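Local coordinates for protein serine--tRNA ligase, cytoplasmic (Candida albicans, PDB 3QO8) that catalyses the ATP-dependent attachment of serine to tRNA(Ser), first forming Ser-AMP and then transferring the seryl group to the acceptor end of the tRNA, at residues A[134-137]-A[141-144]; A[249-254]-A[302-307]; A[258-261]-A[265-268]. All coordinates share one frame; numbering follows the deposited sequence.

Interaction 1: residues A[134-137]-A[141-144]; sequences ENYK and QIAA. With SSA (5'-O-(N-(L-seryl)-sulfamoyl)adenosine), chain D.
Tyr136 and Ala144 supply the apolar heart of this contact, a methyl group seated on an aromatic face. Ala144 CB stands 3.6 Å from the centroid of the Tyr136 ring and only 3° off the ring normal, a CH-pi contact almost exactly over the middle of the face. The methyl is therefore nearly equidistant from the ring carbons, while Ala144 CA leans toward the CD1 side, 3.5 Å from Tyr136 CD1. Ile142 adds a lighter touch, its CB lying 4.0 Å from Tyr136 CE1. Pro333 also packs against both Tyr136 and Ala144, which are buried.

The polar contact uses the far end of the same ring. Tyr136 turns CG anti to its own nitrogen (chi1 -163°), which lays the ring along residues 142-144 and carries the phenol to Ile142. There Tyr136 OH donates to Ile142 O over 2.9 Å, in the carbonyl plane with a C=O...donor angle of 148°. The same hydroxyl accepts from Glu140 N, so one oxygen is gripped from two backbone groups.

Both segments belong to the irregular loop between strand 126-131 and helix 154-160, which Tyr136 folds back on itself. Asn418 OD1 accepts a hydrogen bond from Ala144 N, which ties the loop to helix 408-419.

Two waters link the backbones through Ala144 O. One molecule donates to Asn135 O and to Ala144 O, the latter at 2.7 Å; another sits between Glu134 O and Ala144 O.

A second copy of the Ser-AMP analogue lies beside the first segment, in a pocket distinct from the active site. Glu134 N donates to its sulfamoyl O1S at 3.2 Å, and weakly to its O2S; Ala145 O and Glu429 N also bond this molecule.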
loop_
_atom_site.group_PDB
_atom_site.type_symbol
_atom_site.label_atom_id
_atom_site.label_comp_id
_atom_site.label_asym_id
_atom_site.label_seq_id
_atom_site.Cartn_x
_atom_site.Cartn_y
_atom_site.Cartn_z
ATOM N N GLU A 134 -27.818 19.177 15.058
ATOM C CA GLU A 134 -28.476 20.245 15.798
ATOM C C GLU A 134 -28.172 21.589 15.152
ATOM O O GLU A 134 -27.073 21.810 14.647
ATOM C CB GLU A 134 -27.982 20.227 17.249
ATOM C CG GLU A 134 -28.527 21.323 18.144
ATOM C CD GLU A 134 -27.949 21.259 19.553
ATOM O OE1 GLU A 134 -27.194 20.305 19.848
ATOM O OE2 GLU A 134 -28.248 22.163 20.363
ATOM N N ASN A 135 -29.146 22.487 15.164
ATOM C CA ASN A 135 -28.964 23.809 14.577
ATOM C C ASN A 135 -28.700 23.763 13.080
ATOM O O ASN A 135 -28.133 24.692 12.512
ATOM C CB ASN A 135 -27.841 24.568 15.286
ATOM C CG ASN A 135 -28.157 24.844 16.739
ATOM O OD1 ASN A 135 -29.258 25.291 17.074
ATOM N ND2 ASN A 135 -27.194 24.571 17.618
ATOM N N TYR A 136 -29.112 22.677 12.441
ATOM C CA TYR A 136 -29.062 22.603 10.988
ATOM C C TYR A 136 -30.464 22.338 10.474
ATOM O O TYR A 136 -30.973 21.211 10.524
ATOM C CB TYR A 136 -28.095 21.525 10.510
ATOM C CG TYR A 136 -27.700 21.667 9.054
ATOM C CD1 TYR A 136 -27.122 22.844 8.578
ATOM C CD2 TYR A 136 -27.899 20.623 8.158
ATOM C CE1 TYR A 136 -26.747 22.974 7.237
ATOM C CE2 TYR A 136 -27.529 20.743 6.816
ATOM C CZ TYR A 136 -26.952 21.915 6.367
ATOM O OH TYR A 136 -26.594 22.025 5.042
ATOM N N LYS A 137 -31.061 23.404 9.970
ATOM C CA LYS A 137 -32.460 23.444 9.580
ATOM C C LYS A 137 -32.778 22.398 8.522
ATOM O O LYS A 137 -33.699 21.604 8.674
ATOM C CB LYS A 137 -32.768 24.853 9.070
ATOM C CG LYS A 137 -34.190 25.119 8.649
ATOM C CD LYS A 137 -34.351 26.598 8.290
ATOM C CE LYS A 137 -33.898 27.492 9.445
ATOM N NZ LYS A 137 -33.900 28.947 9.095
ATOM N N GLN A 141 -26.930 24.951 0.948
ATOM C CA GLN A 141 -25.539 25.343 0.713
ATOM C C GLN A 141 -24.919 26.036 1.923
ATOM O O GLN A 141 -24.384 27.142 1.823
ATOM C CB GLN A 141 -25.401 26.226 -0.540
ATOM C CG GLN A 141 -23.974 26.156 -1.112
ATOM C CD GLN A 141 -23.737 27.088 -2.291
ATOM O OE1 GLN A 141 -24.678 27.615 -2.885
ATOM N NE2 GLN A 141 -22.466 27.290 -2.634
ATOM N N ILE A 142 -25.016 25.380 3.070
ATOM C CA ILE A 142 -24.569 25.925 4.340
ATOM C C ILE A 142 -23.795 24.823 5.063
ATOM O O ILE A 142 -24.281 23.694 5.186
ATOM C CB ILE A 142 -25.773 26.321 5.236
ATOM C CG1 ILE A 142 -26.626 27.422 4.588
ATOM C CG2 ILE A 142 -25.301 26.701 6.646
ATOM C CD1 ILE A 142 -25.963 28.770 4.543
ATOM N N ALA A 143 -22.591 25.140 5.533
ATOM C CA ALA A 143 -21.794 24.173 6.282
ATOM C C ALA A 143 -22.549 23.783 7.548
ATOM O O ALA A 143 -22.859 24.635 8.377
ATOM C CB ALA A 143 -20.435 24.768 6.624
ATOM N N ALA A 144 -22.841 22.496 7.709
ATOM C CA ALA A 144 -23.726 22.069 8.789
ATOM C C ALA A 144 -23.223 22.420 10.193
ATOM O O ALA A 144 -24.003 22.808 11.064
ATOM C CB ALA A 144 -24.027 20.571 8.679
HETATM N N10 SSA D . -25.890 17.062 20.782
HETATM C CA SSA D . -24.687 17.868 20.858
HETATM C CB SSA D . -23.568 17.026 21.463
HETATM O OG SSA D . -22.343 17.769 21.481
HETATM C C9 SSA D . -24.301 18.332 19.480
HETATM O O9 SSA D . -23.341 19.068 19.318
HETATM N N8 SSA D . -25.052 17.892 18.471
HETATM S S1 SSA D . -24.641 18.170 16.943
HETATM O O1S SSA D . -25.436 17.332 16.089
HETATM O O2S SSA D . -24.859 19.557 16.627
HETATM O "O5'" SSA D . -23.146 17.850 16.763
HETATM C "C5'" SSA D . -22.686 16.515 16.561
HETATM C "C4'" SSA D . -21.186 16.486 16.841
HETATM O "O4'" SSA D . -20.454 17.118 15.787
HETATM C "C3'" SSA D . -20.840 17.250 18.108
HETATM O "O3'" SSA D . -20.710 16.362 19.223
HETATM C "C2'" SSA D . -19.515 17.915 17.810
HETATM O "O2'" SSA D . -18.444 17.097 18.274
HETATM C "C1'" SSA D . -19.446 17.995 16.298
HETATM N N9 SSA D . -19.719 19.403 15.925
HETATM C C8 SSA D . -20.859 19.902 15.413
HETATM N N7 SSA D . -20.698 21.235 15.230
HETATM C C5 SSA D . -19.451 21.563 15.637
HETATM C C6 SSA D . -18.733 22.751 15.684
HETATM N N6 SSA D . -19.280 23.921 15.262
HETATM N N1 SSA D . -17.469 22.728 16.165
HETATM C C2 SSA D . -16.904 21.586 16.582
HETATM N N3 SSA D . -17.574 20.428 16.544
HETATM C C4 SSA D . -18.845 20.398 16.079
HETATM O O HOH W 1 -24.834 21.326 13.233
HETATM O O HOH W 2 -25.588 24.999 10.951
#

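Interaction 2: residues A[249-254]-A[302-307]; sequences QPISAY and EQFVLT. With SSA (5'-O-(N-(L-seryl)-sulfamoyl)adenosine), chain B.
The phenyl ring of Phe304 packs against helix 248-252, turning one face to the peptide between Ile251 and Ser252. Phe304 belongs to strand 297-307, which with the antiparallel strand 269-278 forms motif 2 of the class II synthetase core; the helix starts at Glu248, which with Thr246 hydrogen-bonds the bound Ser-AMP analogue. Over the ring, Ser252 N sits 4.1 Å above the plane and displaced toward the rim, with Ile251 O over the same face.

The helix spans one face of the ring from CG to CZ. Ile251 and Phe304 run past one another in opposite directions, and it is the CG2 branch of the isoleucine that touches, 3.7 Å from Phe304 CD2. At the far end Ser252 takes over, with CA 3.5 Å from Phe304 CZ and CB close beside it. Phe304 reaches this place because CG stands anti to the backbone nitrogen (chi1 -172°), projecting the ring from the sheet toward the helix.

Two positions back along the strand, on the same side, Glu302 instead grips the seryl part of the analogue: OE1 accepts from the ligand OG and OE2 from its N10, each over 2.7 Å. Lys300 forms a salt bridge with OE1. At the dimer interface, Ala253 O accepts from Arg171 of the second subunit.

Ser252 keeps its hydroxyl away from the phenyl ring: OG shares a hydrogen bond with Thr221 OG1 and donates to Gln249 O at 2.8 Å, tilted 27° from that carbonyl plane.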
loop_
_atom_site.group_PDB
_atom_site.type_symbol
_atom_site.label_atom_id
_atom_site.label_comp_id
_atom_site.label_asym_id
_atom_site.label_seq_id
_atom_site.Cartn_x
_atom_site.Cartn_y
_atom_site.Cartn_z
ATOM N N GLN A 249 -11.751 -7.857 1.641
ATOM C CA GLN A 249 -11.214 -8.984 0.891
ATOM C C GLN A 249 -10.329 -9.911 1.741
ATOM O O GLN A 249 -10.653 -11.091 1.904
ATOM C CB GLN A 249 -10.542 -8.499 -0.393
ATOM C CG GLN A 249 -11.583 -8.108 -1.445
ATOM C CD GLN A 249 -11.075 -7.101 -2.474
ATOM O OE1 GLN A 249 -10.007 -6.510 -2.323
ATOM N NE2 GLN A 249 -11.855 -6.904 -3.529
ATOM N N PRO A 250 -9.227 -9.386 2.311
ATOM C CA PRO A 250 -8.397 -10.307 3.107
ATOM C C PRO A 250 -9.069 -10.737 4.423
ATOM O O PRO A 250 -8.892 -11.866 4.867
ATOM C CB PRO A 250 -7.103 -9.503 3.374
ATOM C CG PRO A 250 -7.497 -8.039 3.232
ATOM C CD PRO A 250 -8.625 -8.046 2.169
ATOM N N ILE A 251 -9.850 -9.857 5.031
ATOM C CA ILE A 251 -10.487 -10.202 6.291
ATOM C C ILE A 251 -11.573 -11.265 6.081
ATOM O O ILE A 251 -11.795 -12.116 6.937
ATOM C CB ILE A 251 -11.028 -8.940 7.015
ATOM C CG1 ILE A 251 -9.853 -8.020 7.380
ATOM C CG2 ILE A 251 -11.859 -9.346 8.248
ATOM C CD1 ILE A 251 -10.227 -6.685 8.070
ATOM N N SER A 252 -12.247 -11.238 4.932
ATOM C CA SER A 252 -13.239 -12.274 4.655
ATOM C C SER A 252 -12.548 -13.641 4.575
ATOM O O SER A 252 -13.132 -14.663 4.929
ATOM C CB SER A 252 -14.028 -11.987 3.366
ATOM O OG SER A 252 -13.235 -12.211 2.209
ATOM N N ALA A 253 -11.293 -13.656 4.126
ATOM C CA ALA A 253 -10.555 -14.915 4.007
ATOM C C ALA A 253 -9.831 -15.301 5.297
ATOM O O ALA A 253 -9.230 -16.366 5.371
ATOM C CB ALA A 253 -9.562 -14.844 2.863
ATOM N N TYR A 254 -9.882 -14.425 6.298
ATOM C CA TYR A 254 -9.180 -14.632 7.571
ATOM C C TYR A 254 -9.535 -15.987 8.198
ATOM O O TYR A 254 -8.652 -16.721 8.647
ATOM C CB TYR A 254 -9.525 -13.489 8.531
ATOM C CG TYR A 254 -8.701 -13.392 9.807
ATOM C CD1 TYR A 254 -7.382 -12.941 9.779
ATOM C CD2 TYR A 254 -9.260 -13.698 11.038
ATOM C CE1 TYR A 254 -6.636 -12.816 10.943
ATOM C CE2 TYR A 254 -8.522 -13.581 12.213
ATOM C CZ TYR A 254 -7.213 -13.134 12.153
ATOM O OH TYR A 254 -6.483 -13.027 13.310
ATOM N N GLU A 302 -13.109 -0.543 8.308
ATOM C CA GLU A 302 -14.130 -1.449 7.815
ATOM C C GLU A 302 -14.751 -2.222 8.982
ATOM O O GLU A 302 -14.038 -2.673 9.883
ATOM C CB GLU A 302 -13.443 -2.465 6.882
ATOM C CG GLU A 302 -14.370 -3.516 6.278
ATOM C CD GLU A 302 -15.232 -2.959 5.149
ATOM O OE1 GLU A 302 -15.182 -1.728 4.916
ATOM O OE2 GLU A 302 -15.950 -3.756 4.486
ATOM N N GLN A 303 -16.070 -2.383 8.973
ATOM C CA GLN A 303 -16.715 -3.354 9.861
ATOM C C GLN A 303 -16.806 -4.686 9.136
ATOM O O GLN A 303 -17.334 -4.754 8.024
ATOM C CB GLN A 303 -18.149 -2.933 10.194
ATOM C CG GLN A 303 -18.290 -1.626 10.907
ATOM C CD GLN A 303 -19.749 -1.334 11.210
ATOM O OE1 GLN A 303 -20.376 -2.038 11.994
ATOM N NE2 GLN A 303 -20.297 -0.312 10.568
ATOM N N PHE A 304 -16.309 -5.757 9.745
ATOM C CA PHE A 304 -16.507 -7.061 9.139
ATOM C C PHE A 304 -16.981 -8.024 10.212
ATOM O O PHE A 304 -16.348 -8.161 11.265
ATOM C CB PHE A 304 -15.251 -7.612 8.443
ATOM C CG PHE A 304 -15.523 -8.883 7.658
ATOM C CD1 PHE A 304 -15.872 -8.819 6.311
ATOM C CD2 PHE A 304 -15.508 -10.115 8.281
ATOM C CE1 PHE A 304 -16.155 -9.972 5.594
ATOM C CE2 PHE A 304 -15.798 -11.283 7.573
ATOM C CZ PHE A 304 -16.123 -11.212 6.232
ATOM N N VAL A 305 -18.093 -8.692 9.939
ATOM C CA VAL A 305 -18.751 -9.496 10.958
ATOM C C VAL A 305 -19.166 -10.849 10.415
ATOM O O VAL A 305 -19.651 -10.952 9.294
ATOM C CB VAL A 305 -20.014 -8.786 11.508
ATOM C CG1 VAL A 305 -20.654 -9.624 12.618
ATOM C CG2 VAL A 305 -19.665 -7.395 12.021
ATOM N N LEU A 306 -18.959 -11.880 11.228
ATOM C CA LEU A 306 -19.451 -13.213 10.943
ATOM C C LEU A 306 -20.464 -13.538 12.020
ATOM O O LEU A 306 -20.220 -13.299 13.205
ATOM C CB LEU A 306 -18.298 -14.230 10.985
ATOM C CG LEU A 306 -17.117 -14.064 10.032
ATOM C CD1 LEU A 306 -16.172 -12.996 10.540
ATOM C CD2 LEU A 306 -16.338 -15.385 9.923
ATOM N N THR A 307 -21.611 -14.070 11.612
ATOM C CA THR A 307 -22.672 -14.399 12.536
ATOM C C THR A 307 -23.290 -15.733 12.144
ATOM O O THR A 307 -23.026 -16.256 11.061
ATOM C CB THR A 307 -23.857 -13.392 12.446
ATOM O OG1 THR A 307 -24.605 -13.651 11.250
ATOM C CG2 THR A 307 -23.378 -11.947 12.404
HETATM N N10 SSA B . -16.023 -3.455 1.841
HETATM C CA SSA B . -17.130 -2.624 1.370
HETATM C CB SSA B . -17.683 -1.786 2.523
HETATM O OG SSA B . -16.737 -0.767 2.905
HETATM C C9 SSA B . -16.673 -1.726 0.255
HETATM O O9 SSA B . -15.496 -1.667 -0.079
HETATM N N8 SSA B . -17.619 -1.003 -0.336
HETATM S S1 SSA B . -17.297 0.218 -1.321
HETATM O O1S SSA B . -16.745 -0.199 -2.577
HETATM O O2S SSA B . -18.502 0.949 -1.537
HETATM O "O5'" SSA B . -16.312 1.184 -0.635
HETATM C "C5'" SSA B . -16.568 1.690 0.664
HETATM C "C4'" SSA B . -16.339 3.205 0.672
HETATM O "O4'" SSA B . -15.005 3.574 0.304
HETATM C "C3'" SSA B . -17.213 3.961 -0.303
HETATM O "O3'" SSA B . -18.539 4.097 0.230
HETATM C "C2'" SSA B . -16.456 5.280 -0.405
HETATM O "O2'" SSA B . -16.736 6.108 0.740
HETATM C "C1'" SSA B . -14.991 4.850 -0.323
HETATM N N9 SSA B . -14.416 4.727 -1.678
HETATM C C8 SSA B . -14.720 3.805 -2.606
HETATM N N7 SSA B . -13.986 4.048 -3.713
HETATM C C5 SSA B . -13.218 5.124 -3.458
HETATM C C6 SSA B . -12.275 5.813 -4.195
HETATM N N6 SSA B . -11.997 5.404 -5.452
HETATM N N1 SSA B . -11.652 6.881 -3.644
HETATM C C2 SSA B . -11.943 7.272 -2.398
HETATM N N3 SSA B . -12.845 6.616 -1.657
HETATM C C4 SSA B . -13.499 5.552 -2.176
#

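Interaction 3: residues A[258-261]-A[265-268]; sequences EWFE and EQLP
Phe260 places its CG opposite the carbonyl carbon (chi1 -64°), Gln266 and Leu267 adopt much the same first torsion, and all three side chains converge between strand 259-260 and the segment that ends helix 263-266. Phe260 is also the centre of an inverse gamma turn, the tight bend by which the chain leaves the short strand before entering the helix. This part of the chain lies within the class II catalytic core, where the strand pairs in parallel with 384-385.

The apolar half is a CH-pi contact. Leu267 and Phe260 cross at about a right angle, and the CD2 branch of the leucine comes over the ring face, 3.8 Å from the centroid of Phe260 and displaced toward the CG-CD1 side. The other branch, Leu267 CD1, rests 4.0 Å from Phe260 CB. Gln266 meets the same ring at its edge, where Gln266 CB approaches Phe260 CD1 at 4.1 Å. Val398 packs on both Phe260 and Leu267, and His255 makes an edge-to-face ring contact with Phe260.

The polar half belongs to Gln266, whose extended chain carries its amide back across the turn. Its OE1 accepts from Ser262 N; Glu261 N also lies 3.0 Å from Gln266 OE1, but at an angle too poor for a hydrogen bond. A folded Glu261 side chain brings its carboxylate round to the other end of the amide, the two planes being close to perpendicular. Gln266 NE2 donates to Glu261 OE1 over 3.2 Å, fairly straight at 162°, with the acceptor near the amide plane while the nitrogen comes in from above the carboxylate, 47° out of its plane.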
loop_
_atom_site.group_PDB
_atom_site.type_symbol
_atom_site.label_atom_id
_atom_site.label_comp_id
_atom_site.label_asym_id
_atom_site.label_seq_id
_atom_site.Cartn_x
_atom_site.Cartn_y
_atom_site.Cartn_z
ATOM N N GLU A 258 -12.148 -22.632 8.351
ATOM C CA GLU A 258 -12.316 -22.809 9.789
ATOM C C GLU A 258 -13.772 -23.130 10.104
ATOM O O GLU A 258 -14.628 -23.076 9.228
ATOM C CB GLU A 258 -11.813 -21.582 10.564
ATOM C CG GLU A 258 -10.303 -21.382 10.415
ATOM C CD GLU A 258 -9.792 -20.110 11.080
ATOM O OE1 GLU A 258 -10.423 -19.627 12.044
ATOM O OE2 GLU A 258 -8.753 -19.595 10.635
ATOM N N TRP A 259 -14.045 -23.488 11.352
ATOM C CA TRP A 259 -15.343 -24.032 11.721
ATOM C C TRP A 259 -15.732 -23.478 13.074
ATOM O O TRP A 259 -15.072 -23.761 14.071
ATOM C CB TRP A 259 -15.255 -25.569 11.790
ATOM C CG TRP A 259 -16.591 -26.275 11.877
ATOM C CD1 TRP A 259 -17.775 -25.751 12.318
ATOM C CD2 TRP A 259 -16.871 -27.634 11.504
ATOM N NE1 TRP A 259 -18.768 -26.701 12.248
ATOM C CE2 TRP A 259 -18.240 -27.862 11.747
ATOM C CE3 TRP A 259 -16.094 -28.678 10.994
ATOM C CZ2 TRP A 259 -18.851 -29.094 11.495
ATOM C CZ3 TRP A 259 -16.705 -29.897 10.742
ATOM C CH2 TRP A 259 -18.060 -30.099 11.000
ATOM N N PHE A 260 -16.787 -22.667 13.108
ATOM C CA PHE A 260 -17.327 -22.191 14.367
ATOM C C PHE A 260 -18.337 -23.226 14.852
ATOM O O PHE A 260 -19.532 -23.116 14.594
ATOM C CB PHE A 260 -17.947 -20.797 14.193
ATOM C CG PHE A 260 -16.939 -19.740 13.813
ATOM C CD1 PHE A 260 -16.184 -19.102 14.787
ATOM C CD2 PHE A 260 -16.725 -19.411 12.484
ATOM C CE1 PHE A 260 -15.251 -18.134 14.442
ATOM C CE2 PHE A 260 -15.792 -18.445 12.132
ATOM C CZ PHE A 260 -15.059 -17.807 13.110
ATOM N N GLU A 261 -17.831 -24.254 15.531
ATOM C CA GLU A 261 -18.641 -25.424 15.843
ATOM C C GLU A 261 -19.525 -25.229 17.073
ATOM O O GLU A 261 -20.442 -26.014 17.312
ATOM C CB GLU A 261 -17.762 -26.675 15.979
ATOM C CG GLU A 261 -17.234 -26.934 17.380
ATOM C CD GLU A 261 -16.136 -25.983 17.808
ATOM O OE1 GLU A 261 -15.694 -25.145 16.993
ATOM O OE2 GLU A 261 -15.707 -26.082 18.974
ATOM N N GLU A 265 -21.770 -19.520 21.462
ATOM C CA GLU A 265 -20.751 -18.866 22.272
ATOM C C GLU A 265 -19.634 -18.204 21.455
ATOM O O GLU A 265 -19.044 -17.222 21.910
ATOM C CB GLU A 265 -20.152 -19.831 23.307
ATOM C CG GLU A 265 -20.254 -21.310 22.947
ATOM C CD GLU A 265 -21.674 -21.849 23.071
ATOM O OE1 GLU A 265 -22.032 -22.774 22.309
ATOM O OE2 GLU A 265 -22.432 -21.346 23.929
ATOM N N GLN A 266 -19.350 -18.728 20.262
ATOM C CA GLN A 266 -18.211 -18.245 19.459
ATOM C C GLN A 266 -18.540 -17.046 18.554
ATOM O O GLN A 266 -17.666 -16.247 18.227
ATOM C CB GLN A 266 -17.651 -19.370 18.597
ATOM C CG GLN A 266 -17.071 -20.544 19.377
ATOM C CD GLN A 266 -16.809 -21.726 18.474
ATOM O OE1 GLN A 266 -17.558 -21.967 17.529
ATOM N NE2 GLN A 266 -15.738 -22.462 18.747
ATOM N N LEU A 267 -19.793 -16.949 18.132
ATOM C CA LEU A 267 -20.226 -15.873 17.243
ATOM C C LEU A 267 -21.193 -14.972 17.999
ATOM O O LEU A 267 -21.808 -15.405 18.971
ATOM C CB LEU A 267 -20.916 -16.466 16.009
ATOM C CG LEU A 267 -20.058 -17.376 15.123
ATOM C CD1 LEU A 267 -20.911 -18.046 14.047
ATOM C CD2 LEU A 267 -18.934 -16.551 14.498
ATOM N N PRO A 268 -21.346 -13.717 17.547
ATOM C CA PRO A 268 -20.698 -13.155 16.360
ATOM C C PRO A 268 -19.242 -12.788 16.605
ATOM O O PRO A 268 -18.842 -12.518 17.738
ATOM C CB PRO A 268 -21.494 -11.867 16.118
ATOM C CG PRO A 268 -21.877 -11.436 17.492
ATOM C CD PRO A 268 -22.226 -12.735 18.204
#

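In the fold
From the N terminus, the chain first passes through the long helices of the tRNA-binding extension and strand 126-131. Interaction 1 then closes a short loop between residues 134 and 144, folding the link between strand 126-131 and helix 154-160 back on itself; it is complete before the others begin and about 21 Å from interaction 2 at the nearest atoms. Interaction 2 opens at helix 248-252 and closes much later at strand 297-307, tying that helix to the central sheet. Interaction 3 is nested inside this larger loop, joining strand 259-260 to the end of helix 263-266. The two meet directly: Leu306 CD2 packs on Phe260 CE2 at 3.8 Å, so the turn packs against the end of strand 297-307.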